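3-dehydroquinate dehydratase (Geobacillus kaustophilus, PDB 2YR1) probably catalyses the cis-dehydration of 3-dehydroquinate to 3-dehydroshikimate, the third step of the chorismate pathway to the aromatic amino acids. Local coordinates at residues A[35-40]-A[231-236]; A[47-52]-A[74-79]; A[57-62]-A[93-98]; A[218-223]-A[251-256]. One frame throughout, in Å; residues are numbered along the deposited sequence.

Interaction 1. Residues A[35-40]-A[231-236]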
# COMPACT_ATOMS: atom_id res chain seq x y z
N LEU A 35 9.85 5.68 31.97
CA LEU A 35 10.83 4.61 32.07
C LEU A 35 10.22 3.21 31.95
O LEU A 35 10.89 2.26 31.56
CB LEU A 35 11.58 4.74 33.40
CG LEU A 35 10.71 4.68 34.66
CD1 LEU A 35 10.39 3.23 34.99
CD2 LEU A 35 11.45 5.34 35.82
N ARG A 36 8.94 3.09 32.30
CA ARG A 36 8.25 1.80 32.20
C ARG A 36 8.01 1.50 30.73
O ARG A 36 8.31 0.40 30.25
CB ARG A 36 6.91 1.85 32.93
CG ARG A 36 7.01 1.99 34.43
CD ARG A 36 5.64 2.32 35.01
NE ARG A 36 5.70 2.57 36.45
CZ ARG A 36 5.97 1.63 37.35
NH1 ARG A 36 6.21 0.39 36.97
NH2 ARG A 36 6.00 1.95 38.64
N GLU A 37 7.45 2.48 30.02
CA GLU A 37 7.16 2.37 28.59
C GLU A 37 8.40 2.01 27.78
O GLU A 37 8.34 1.17 26.89
CB GLU A 37 6.59 3.70 28.08
CG GLU A 37 5.08 3.86 28.18
CD GLU A 37 4.51 3.29 29.47
OE1 GLU A 37 4.56 2.05 29.64
OE2 GLU A 37 4.01 4.08 30.31
N ALA A 38 9.53 2.65 28.08
CA ALA A 38 10.79 2.40 27.38
C ALA A 38 11.25 0.96 27.47
O ALA A 38 11.61 0.36 26.45
CB ALA A 38 11.88 3.31 27.92
N GLU A 39 11.25 0.40 28.67
CA GLU A 39 11.67 -0.99 28.84
C GLU A 39 10.82 -1.87 27.93
O GLU A 39 11.35 -2.67 27.16
CB GLU A 39 11.51 -1.42 30.31
CG GLU A 39 11.05 -2.87 30.53
CD GLU A 39 11.99 -3.94 29.97
OE1 GLU A 39 13.21 -3.89 30.26
OE2 GLU A 39 11.50 -4.84 29.25
N GLU A 40 9.51 -1.70 28.04
CA GLU A 40 8.54 -2.45 27.24
C GLU A 40 8.72 -2.28 25.73
O GLU A 40 8.78 -3.26 24.98
CB GLU A 40 7.11 -2.04 27.61
CG GLU A 40 6.67 -2.52 28.98
CD GLU A 40 6.66 -4.04 29.10
OE1 GLU A 40 6.20 -4.55 30.15
OE2 GLU A 40 7.11 -4.73 28.15
N GLY A 231 4.84 0.34 20.15
CA GLY A 231 5.73 -0.56 20.85
C GLY A 231 5.12 -0.85 22.22
O GLY A 231 5.37 -1.89 22.83
N ASN A 232 4.32 0.11 22.70
CA ASN A 232 3.60 -0.02 23.96
C ASN A 232 2.33 0.79 23.86
O ASN A 232 1.22 0.24 23.90
CB ASN A 232 4.42 0.50 25.16
CG ASN A 232 3.67 0.32 26.49
OD1 ASN A 232 3.53 -0.79 26.99
ND2 ASN A 232 3.18 1.42 27.04
N GLN A 233 2.48 2.10 23.72
CA GLN A 233 1.34 3.00 23.61
C GLN A 233 1.32 3.72 22.27
O GLN A 233 2.32 3.73 21.56
CB GLN A 233 1.36 4.03 24.74
CG GLN A 233 -0.02 4.37 25.29
CD GLN A 233 0.04 5.28 26.52
OE1 GLN A 233 0.74 4.97 27.49
NE2 GLN A 233 -0.70 6.39 26.47
N SER A 234 0.18 4.31 21.94
CA SER A 234 0.02 5.04 20.69
C SER A 234 0.26 6.52 20.98
O SER A 234 -0.18 7.03 22.01
CB SER A 234 -1.40 4.84 20.14
OG SER A 234 -1.63 5.61 18.97
N SER A 235 0.97 7.21 20.09
CA SER A 235 1.24 8.64 20.28
C SER A 235 0.51 9.43 19.21
O SER A 235 0.53 10.66 19.22
CB SER A 235 2.74 8.93 20.21
OG SER A 235 3.21 8.80 18.87
N ALA A 236 -0.11 8.72 18.27
CA ALA A 236 -0.84 9.33 17.17
C ALA A 236 -1.82 8.32 16.54
O ALA A 236 -1.57 7.13 16.52
CB ALA A 236 0.14 9.85 16.11

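Interaction 2. Residues A[47-52]-A[74-79]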
# COMPACT_ATOMS: atom_id res chain seq x y z
N ASP A 47 13.81 0.20 15.56
CA ASP A 47 15.03 0.83 15.08
C ASP A 47 15.28 2.14 15.81
O ASP A 47 16.43 2.48 16.08
CB ASP A 47 14.91 1.08 13.58
CG ASP A 47 14.65 -0.19 12.81
OD1 ASP A 47 15.45 -1.14 12.95
OD2 ASP A 47 13.64 -0.27 12.08
N LEU A 48 14.21 2.85 16.15
CA LEU A 48 14.31 4.14 16.83
C LEU A 48 13.26 4.26 17.93
O LEU A 48 12.24 3.59 17.92
CB LEU A 48 14.09 5.30 15.84
CG LEU A 48 14.76 5.25 14.47
CD1 LEU A 48 14.38 6.51 13.70
CD2 LEU A 48 16.27 5.14 14.62
N LEU A 49 13.53 5.17 18.87
CA LEU A 49 12.65 5.43 20.00
C LEU A 49 12.32 6.91 20.04
O LEU A 49 13.23 7.75 20.10
CB LEU A 49 13.38 5.04 21.29
CG LEU A 49 12.62 4.84 22.60
CD1 LEU A 49 11.68 3.66 22.46
CD2 LEU A 49 13.62 4.56 23.70
N GLU A 50 11.04 7.26 19.99
CA GLU A 50 10.66 8.66 20.05
C GLU A 50 10.00 8.98 21.38
O GLU A 50 8.85 8.62 21.61
CB GLU A 50 9.67 9.06 18.96
CG GLU A 50 9.23 10.52 19.15
CD GLU A 50 8.05 10.93 18.28
OE1 GLU A 50 7.11 10.12 18.12
OE2 GLU A 50 8.05 12.07 17.79
N TRP A 51 10.70 9.64 22.28
CA TRP A 51 9.99 9.93 23.49
C TRP A 51 9.32 11.27 23.32
O TRP A 51 9.95 12.28 23.02
CB TRP A 51 10.88 9.79 24.74
CG TRP A 51 11.54 10.97 25.33
CD1 TRP A 51 12.58 11.67 24.81
CD2 TRP A 51 11.35 11.45 26.67
NE1 TRP A 51 13.07 12.56 25.76
CE2 TRP A 51 12.33 12.44 26.90
CE3 TRP A 51 10.45 11.14 27.70
CZ2 TRP A 51 12.45 13.12 28.12
CZ3 TRP A 51 10.56 11.82 28.91
CH2 TRP A 51 11.55 12.80 29.11
N ARG A 52 7.99 11.22 23.40
CA ARG A 52 7.13 12.37 23.26
C ARG A 52 7.10 13.12 24.60
O ARG A 52 6.12 13.07 25.35
CB ARG A 52 5.74 11.90 22.87
CG ARG A 52 5.57 11.59 21.39
CD ARG A 52 5.58 12.89 20.60
NE ARG A 52 4.47 13.76 20.97
CZ ARG A 52 3.21 13.58 20.57
NH1 ARG A 52 2.91 12.54 19.80
NH2 ARG A 52 2.26 14.42 20.95
N ASN A 74 19.71 5.01 29.09
CA ASN A 74 20.28 3.82 29.71
C ASN A 74 19.52 2.56 29.32
O ASN A 74 20.12 1.50 29.12
CB ASN A 74 20.27 3.97 31.23
CG ASN A 74 21.21 3.00 31.92
OD1 ASN A 74 21.10 2.75 33.12
ND2 ASN A 74 22.15 2.45 31.15
N ILE A 75 18.20 2.67 29.23
CA ILE A 75 17.38 1.52 28.87
C ILE A 75 17.55 1.24 27.39
O ILE A 75 17.62 0.09 26.97
CB ILE A 75 15.91 1.79 29.17
CG1 ILE A 75 15.74 2.05 30.67
CG2 ILE A 75 15.07 0.60 28.73
CD1 ILE A 75 14.33 2.44 31.07
N ALA A 76 17.59 2.29 26.59
CA ALA A 76 17.81 2.10 25.17
C ALA A 76 19.31 1.86 25.12
O ALA A 76 20.07 2.58 25.76
CB ALA A 76 17.46 3.36 24.40
N GLY A 77 19.75 0.84 24.41
CA GLY A 77 21.19 0.61 24.36
C GLY A 77 21.70 1.57 23.31
O GLY A 77 21.91 2.75 23.56
N GLU A 78 21.87 1.04 22.11
CA GLU A 78 22.32 1.84 20.99
C GLU A 78 21.12 2.32 20.17
O GLU A 78 21.28 3.06 19.21
CB GLU A 78 23.24 1.01 20.11
CG GLU A 78 24.58 0.71 20.76
CD GLU A 78 25.31 1.98 21.15
OE1 GLU A 78 25.32 2.93 20.34
OE2 GLU A 78 25.87 2.02 22.27
N ILE A 79 19.91 1.91 20.56
CA ILE A 79 18.73 2.36 19.83
C ILE A 79 18.72 3.88 19.86
O ILE A 79 18.77 4.50 20.92
CB ILE A 79 17.38 1.86 20.43
CG1 ILE A 79 17.18 0.37 20.18
CG2 ILE A 79 16.20 2.58 19.73
CD1 ILE A 79 18.17 -0.52 20.84

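Interaction 3. Residues A[57-62]-A[93-98]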
# COMPACT_ATOMS: atom_id res chain seq x y z
N ARG A 57 4.67 15.56 32.76
CA ARG A 57 4.10 16.67 33.52
C ARG A 57 5.16 17.59 34.12
O ARG A 57 4.98 18.80 34.15
CB ARG A 57 3.16 16.17 34.64
CG ARG A 57 1.68 16.13 34.24
CD ARG A 57 0.73 16.10 35.45
NE ARG A 57 0.97 14.95 36.32
CZ ARG A 57 1.91 14.88 37.26
NH1 ARG A 57 2.72 15.91 37.48
NH2 ARG A 57 2.06 13.77 37.98
N ALA A 58 6.27 17.02 34.58
CA ALA A 58 7.37 17.79 35.19
C ALA A 58 8.40 18.31 34.19
O ALA A 58 9.60 18.28 34.47
CB ALA A 58 8.07 16.95 36.24
N ILE A 59 7.95 18.78 33.03
CA ILE A 59 8.89 19.30 32.05
C ILE A 59 9.47 20.63 32.54
O ILE A 59 10.47 21.11 31.99
CB ILE A 59 8.24 19.55 30.68
CG1 ILE A 59 6.94 20.33 30.87
CG2 ILE A 59 7.99 18.24 29.98
CD1 ILE A 59 6.38 20.85 29.60
N ASP A 60 8.84 21.20 33.56
CA ASP A 60 9.28 22.46 34.13
C ASP A 60 10.55 22.25 34.93
O ASP A 60 11.14 23.21 35.42
CB ASP A 60 8.22 23.04 35.07
CG ASP A 60 6.93 23.44 34.35
OD1 ASP A 60 7.00 23.86 33.18
OD2 ASP A 60 5.85 23.35 34.99
N ASP A 61 10.96 20.99 35.06
CA ASP A 61 12.15 20.67 35.83
C ASP A 61 13.23 20.02 34.98
O ASP A 61 13.20 18.81 34.74
CB ASP A 61 11.78 19.76 36.99
CG ASP A 61 12.74 19.90 38.16
OD1 ASP A 61 13.97 19.83 37.93
OD2 ASP A 61 12.27 20.07 39.31
N GLN A 62 14.20 20.82 34.54
CA GLN A 62 15.27 20.30 33.71
C GLN A 62 16.01 19.14 34.36
O GLN A 62 16.35 18.17 33.69
CB GLN A 62 16.27 21.41 33.35
CG GLN A 62 15.75 22.38 32.32
CD GLN A 62 16.84 23.26 31.72
OE1 GLN A 62 16.58 24.06 30.83
NE2 GLN A 62 18.07 23.11 32.21
N GLN A 93 0.31 17.40 23.56
CA GLN A 93 -0.31 17.57 24.87
C GLN A 93 -0.20 19.02 25.38
O GLN A 93 0.33 19.89 24.68
CB GLN A 93 0.39 16.64 25.86
CG GLN A 93 0.23 15.16 25.53
CD GLN A 93 -1.21 14.70 25.64
OE1 GLN A 93 -1.81 14.79 26.71
NE2 GLN A 93 -1.77 14.23 24.53
N PRO A 94 -0.72 19.29 26.59
CA PRO A 94 -0.66 20.64 27.19
C PRO A 94 0.69 20.80 27.87
O PRO A 94 1.13 19.93 28.63
CB PRO A 94 -1.82 20.63 28.18
CG PRO A 94 -1.78 19.21 28.68
CD PRO A 94 -1.61 18.42 27.39
N ILE A 95 1.34 21.94 27.61
CA ILE A 95 2.67 22.23 28.13
C ILE A 95 2.74 23.52 28.97
O ILE A 95 2.37 24.59 28.50
CB ILE A 95 3.66 22.29 26.94
CG1 ILE A 95 5.06 22.63 27.40
CG2 ILE A 95 3.19 23.33 25.93
CD1 ILE A 95 6.09 22.55 26.29
N PRO A 96 3.23 23.43 30.22
CA PRO A 96 3.36 24.55 31.15
C PRO A 96 4.44 25.59 30.86
O PRO A 96 4.32 26.74 31.27
CB PRO A 96 3.60 23.86 32.49
CG PRO A 96 4.39 22.65 32.09
CD PRO A 96 3.60 22.16 30.88
N LEU A 97 5.52 25.19 30.19
CA LEU A 97 6.61 26.12 29.87
C LEU A 97 6.44 26.59 28.44
O LEU A 97 5.96 25.85 27.60
CB LEU A 97 7.97 25.43 30.05
CG LEU A 97 8.34 24.28 29.11
CD1 LEU A 97 8.96 24.86 27.86
CD2 LEU A 97 9.33 23.35 29.79
N ASN A 98 6.82 27.83 28.15
CA ASN A 98 6.65 28.34 26.80
C ASN A 98 7.85 28.13 25.88
O ASN A 98 8.82 27.45 26.24
CB ASN A 98 6.24 29.82 26.83
CG ASN A 98 7.43 30.77 26.97
OD1 ASN A 98 8.18 30.99 26.02
ND2 ASN A 98 7.60 31.33 28.17

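Interaction 4. Residues A[218-223]-A[251-256]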
# COMPACT_ATOMS: atom_id res chain seq x y z
N ALA A 218 3.55 1.09 3.51
CA ALA A 218 4.09 1.19 2.15
C ALA A 218 4.66 2.54 1.76
O ALA A 218 5.09 2.73 0.64
CB ALA A 218 3.00 0.80 1.16
N GLY A 219 4.67 3.49 2.68
CA GLY A 219 5.20 4.80 2.35
C GLY A 219 6.66 4.75 1.92
O GLY A 219 7.09 5.57 1.11
N TRP A 220 7.41 3.79 2.45
CA TRP A 220 8.82 3.66 2.10
C TRP A 220 9.04 3.43 0.62
O TRP A 220 10.13 3.67 0.11
CB TRP A 220 9.48 2.53 2.91
CG TRP A 220 8.89 1.18 2.68
CD1 TRP A 220 7.74 0.67 3.23
CD2 TRP A 220 9.38 0.17 1.79
NE1 TRP A 220 7.49 -0.58 2.73
CE2 TRP A 220 8.48 -0.92 1.85
CE3 TRP A 220 10.50 0.08 0.95
CZ2 TRP A 220 8.66 -2.09 1.10
CZ3 TRP A 220 10.69 -1.08 0.20
CH2 TRP A 220 9.76 -2.15 0.28
N LEU A 221 8.00 2.96 -0.09
CA LEU A 221 8.10 2.71 -1.54
C LEU A 221 8.08 4.04 -2.32
O LEU A 221 8.41 4.09 -3.51
CB LEU A 221 6.92 1.83 -2.00
CG LEU A 221 6.96 0.35 -1.55
CD1 LEU A 221 5.57 -0.28 -1.73
CD2 LEU A 221 7.99 -0.42 -2.35
N PHE A 222 7.67 5.10 -1.64
CA PHE A 222 7.54 6.42 -2.25
C PHE A 222 8.46 7.43 -1.62
O PHE A 222 8.38 8.62 -1.92
CB PHE A 222 6.08 6.89 -2.16
CG PHE A 222 5.12 5.93 -2.81
CD1 PHE A 222 5.02 5.88 -4.20
CD2 PHE A 222 4.42 5.01 -2.04
CE1 PHE A 222 4.22 4.91 -4.82
CE2 PHE A 222 3.63 4.03 -2.64
CZ PHE A 222 3.53 3.97 -4.03
N GLY A 223 9.36 6.97 -0.76
CA GLY A 223 10.32 7.87 -0.15
C GLY A 223 10.24 8.13 1.34
O GLY A 223 11.03 8.93 1.86
N ILE A 251 7.02 -9.11 3.77
CA ILE A 251 6.34 -9.62 2.59
C ILE A 251 6.47 -8.60 1.47
O ILE A 251 6.90 -8.91 0.37
CB ILE A 251 4.87 -9.88 2.90
CG1 ILE A 251 4.78 -11.03 3.91
CG2 ILE A 251 4.09 -10.17 1.62
CD1 ILE A 251 3.43 -11.22 4.52
N LEU A 252 6.13 -7.35 1.77
CA LEU A 252 6.21 -6.30 0.77
C LEU A 252 7.63 -6.20 0.22
O LEU A 252 7.81 -6.02 -0.98
CB LEU A 252 5.78 -4.97 1.39
CG LEU A 252 5.38 -3.82 0.46
CD1 LEU A 252 4.32 -4.30 -0.55
CD2 LEU A 252 4.85 -2.67 1.32
N GLN A 253 8.63 -6.35 1.09
CA GLN A 253 10.01 -6.25 0.66
C GLN A 253 10.50 -7.36 -0.24
O GLN A 253 11.20 -7.10 -1.23
CB GLN A 253 10.93 -6.11 1.87
CG GLN A 253 10.91 -4.72 2.45
CD GLN A 253 11.99 -4.48 3.47
OE1 GLN A 253 11.90 -4.92 4.61
NE2 GLN A 253 13.04 -3.77 3.05
N THR A 254 10.15 -8.60 0.08
CA THR A 254 10.61 -9.70 -0.76
C THR A 254 9.96 -9.59 -2.13
O THR A 254 10.63 -9.73 -3.15
CB THR A 254 10.26 -11.06 -0.14
OG1 THR A 254 8.87 -11.33 -0.32
CG2 THR A 254 10.57 -11.07 1.33
N TYR A 255 8.67 -9.29 -2.16
CA TYR A 255 7.93 -9.19 -3.41
C TYR A 255 8.03 -7.92 -4.25
O TYR A 255 7.67 -7.93 -5.42
CB TYR A 255 6.47 -9.53 -3.12
CG TYR A 255 6.30 -10.97 -2.71
CD1 TYR A 255 6.53 -12.00 -3.63
CD2 TYR A 255 6.01 -11.32 -1.40
CE1 TYR A 255 6.48 -13.33 -3.24
CE2 TYR A 255 5.95 -12.65 -1.00
CZ TYR A 255 6.19 -13.64 -1.93
OH TYR A 255 6.12 -14.97 -1.55
N SER A 256 8.49 -6.81 -3.67
CA SER A 256 8.60 -5.56 -4.42
C SER A 256 9.88 -5.52 -5.24
O SER A 256 10.05 -4.68 -6.12
CB SER A 256 8.57 -4.35 -3.48
OG SER A 256 7.29 -4.17 -2.90

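Interaction 1. Residues A[35-40]-A[231-236]
E37 and N232 lay their flat end groups almost parallel, the carboxylate and amide planes only 5° apart. The amide does not meet the carboxylate edge on: ND2 stands well to one side of its plane. It approaches OE1 of E37 to 3.0 Å but also lies 3.3 Å from CG of E37. With the two planes parallel, the N-H bonds do not aim at OE1, and the pair is a close polar approach rather than a hydrogen bond. The bend of E37 at chi2 (39°) swings its carboxylate round to N232, whose amide lies anti to its own backbone N (chi1 -178°) and reaches out to the helix. On the other side of the amide, OD1 of N232 lies 3.8 Å from CB of E40, while the E40 carboxylate leads off elsewhere. An alanine in place of N232 would probably leave the E37 carboxylate without its close amide neighbour and freer to turn. The contact lies at the surface, between helix 31-43 and the loop running from strand 226-228 to helix 242-256; E37 also touches V26 of strand 21-26, and farther along, the backbone O of S235, a predicted substrate-binding residue, accepts a hydrogen bond from NH1 of R52.

Interaction 2. Residues A[47-52]-A[74-79]
L48 and I79 bring their CA atoms to 5.6 Å where the backbone, having left helix 62-75 at A76, turns back past the start of strand 48-52. This is the alpha-beta loop of a beta-alpha-beta unit of the TIM barrel, just before strand 81-84, and the contact is apolar. CG2 of I79 does most of the touching: it rests on the strand backbone, 3.8 Å from CA of L48 and 3.8 Å from N of L49. It stands anti to the backbone N of I79, while the longer branch through CG1 leads off from the strand. L49 turns its side chain toward the turn, with CD2 4.1 Å from CB of A76, and it also packs on V41 and C42 of helix 31-43. Its backbone bonds to P80 and L82 join the strand to its parallel neighbour 81-84. L48 and E50 point to the other side of the strand, where both touch C23 of strand 21-26. From E50 onward the strand carries the residues predicted to bind 3-dehydroquinate (E50, W51, R52); the contact lies at its N-terminal end. There the D47 carboxylate is held by the backbone N of I22 through OD2, while the backbone O of D47 lies 3.7 Å from CG2 of I79.

Interaction 3. Residues A[57-62]-A[93-98]
I59 and D60, in the beta-alpha loop between strand 48-52 and helix 62-75, meet P96 and L97 of the next such loop, between strand 81-84 and helix 99-112, at the catalytic end of the TIM barrel. I59 is the buried wedge of the contact. Its CG1 lies between the backbone N and the carbonyl carbon (chi1 48°) and carries CD1 toward P96 and L97. The I59 side chain crosses the proline ring obliquely, with CG1 of I59 3.7 Å from CG of P96, while CD1 of I59 comes within 3.9 Å of CD2 of L97. That same L97 methyl also sits 3.3 Å from the carbonyl O of I59. L97 in turn packs on V102 and L105 of helix 99-112, linking the wedge to the next helix. On the exposed side both oxygens of the D60 carboxylate lie against the CB–CG edge of the P96 ring, OD1 of D60 3.1 Å and OD2 3.3 Å from CG of P96. The shape of the first loop comes from a type I turn from A58 to D61, closed by the 3.1 Å bond from N of D61 to O of A58. Beyond it D61 is the N-cap of helix 62-75, its bond to E63 weak, and N98 caps helix 99-112 through A100. Neighbouring beta-alpha loops meeting side by side at the C-terminal ends of the strands form the catalytic rim of the TIM barrel.

Interaction 4. Residues A[218-223]-A[251-256]
W220 and L221 both pack on L252, and CB of A218 touches its CD2 methyl. The indole and the leucine chain run antiparallel alongside each other: CD2 of L252 lies 3.7 Å from NE1 of W220, and CG of L252 lies 3.8 Å from CZ2. Farther along the ring, CH2 of W220 reaches CG of Q253 at 3.6 Å, with the Q253 amide turned 69° from the ring plane. L221 and L252 meet tip to tip, CD1 of L221 to CD2 of L252 at 3.9 Å, and the other L221 methyl, CD2, approaches OG of S256. The indole owes its place to a first torsion of 61°, which sets CG between the backbone N and carbonyl carbon, and to L221, whose CG lies over the centre of one ring face. A short 3-10 turn sets these residues out, with L221 N bonded to O of A218 at 3.0 Å and F222 N to O of G219. On the helix side S256 turns its hydroxyl back to O of L252, OG to O being 2.7 Å. An alanine at W220 would probably open a gap beside L252 and Q253 and leave L221 without the ring it lies against. Further out, I3 and P20 pack on W220, and R196 of helix 182-198 bonds to O of L221. The contact joins the turn between helix 213-218 and strand 226-228 to the end of helix 242-256, at the dimer interface, where A218 packs on I214 of the second subunit and OH of Y255 is hydrogen-bonded to OD2 of D244 of that subunit.

How the interactions relate
Along the chain interaction 1 opens first and closes after interactions 2 and 3; it spans both and brings helix 31-43 against the loop after the last barrel strand, 226-228, which pairs with strand 21-26 where the barrel closes. Interactions 1 and 2 have centres 10 Å apart and touch: I75 packs on helix 31-43, and R52 bonds to S235, joining two predicted substrate-binding residues. Interaction 3 involves the loop joining strand 48-52 to helix 62-75, at the other end of the beta-alpha-beta unit from interaction 2, about 21 Å between centres. Interaction 4 lies about 39 Å from interaction 3, across the chain's centre, and is the one of the four bordering the second subunit.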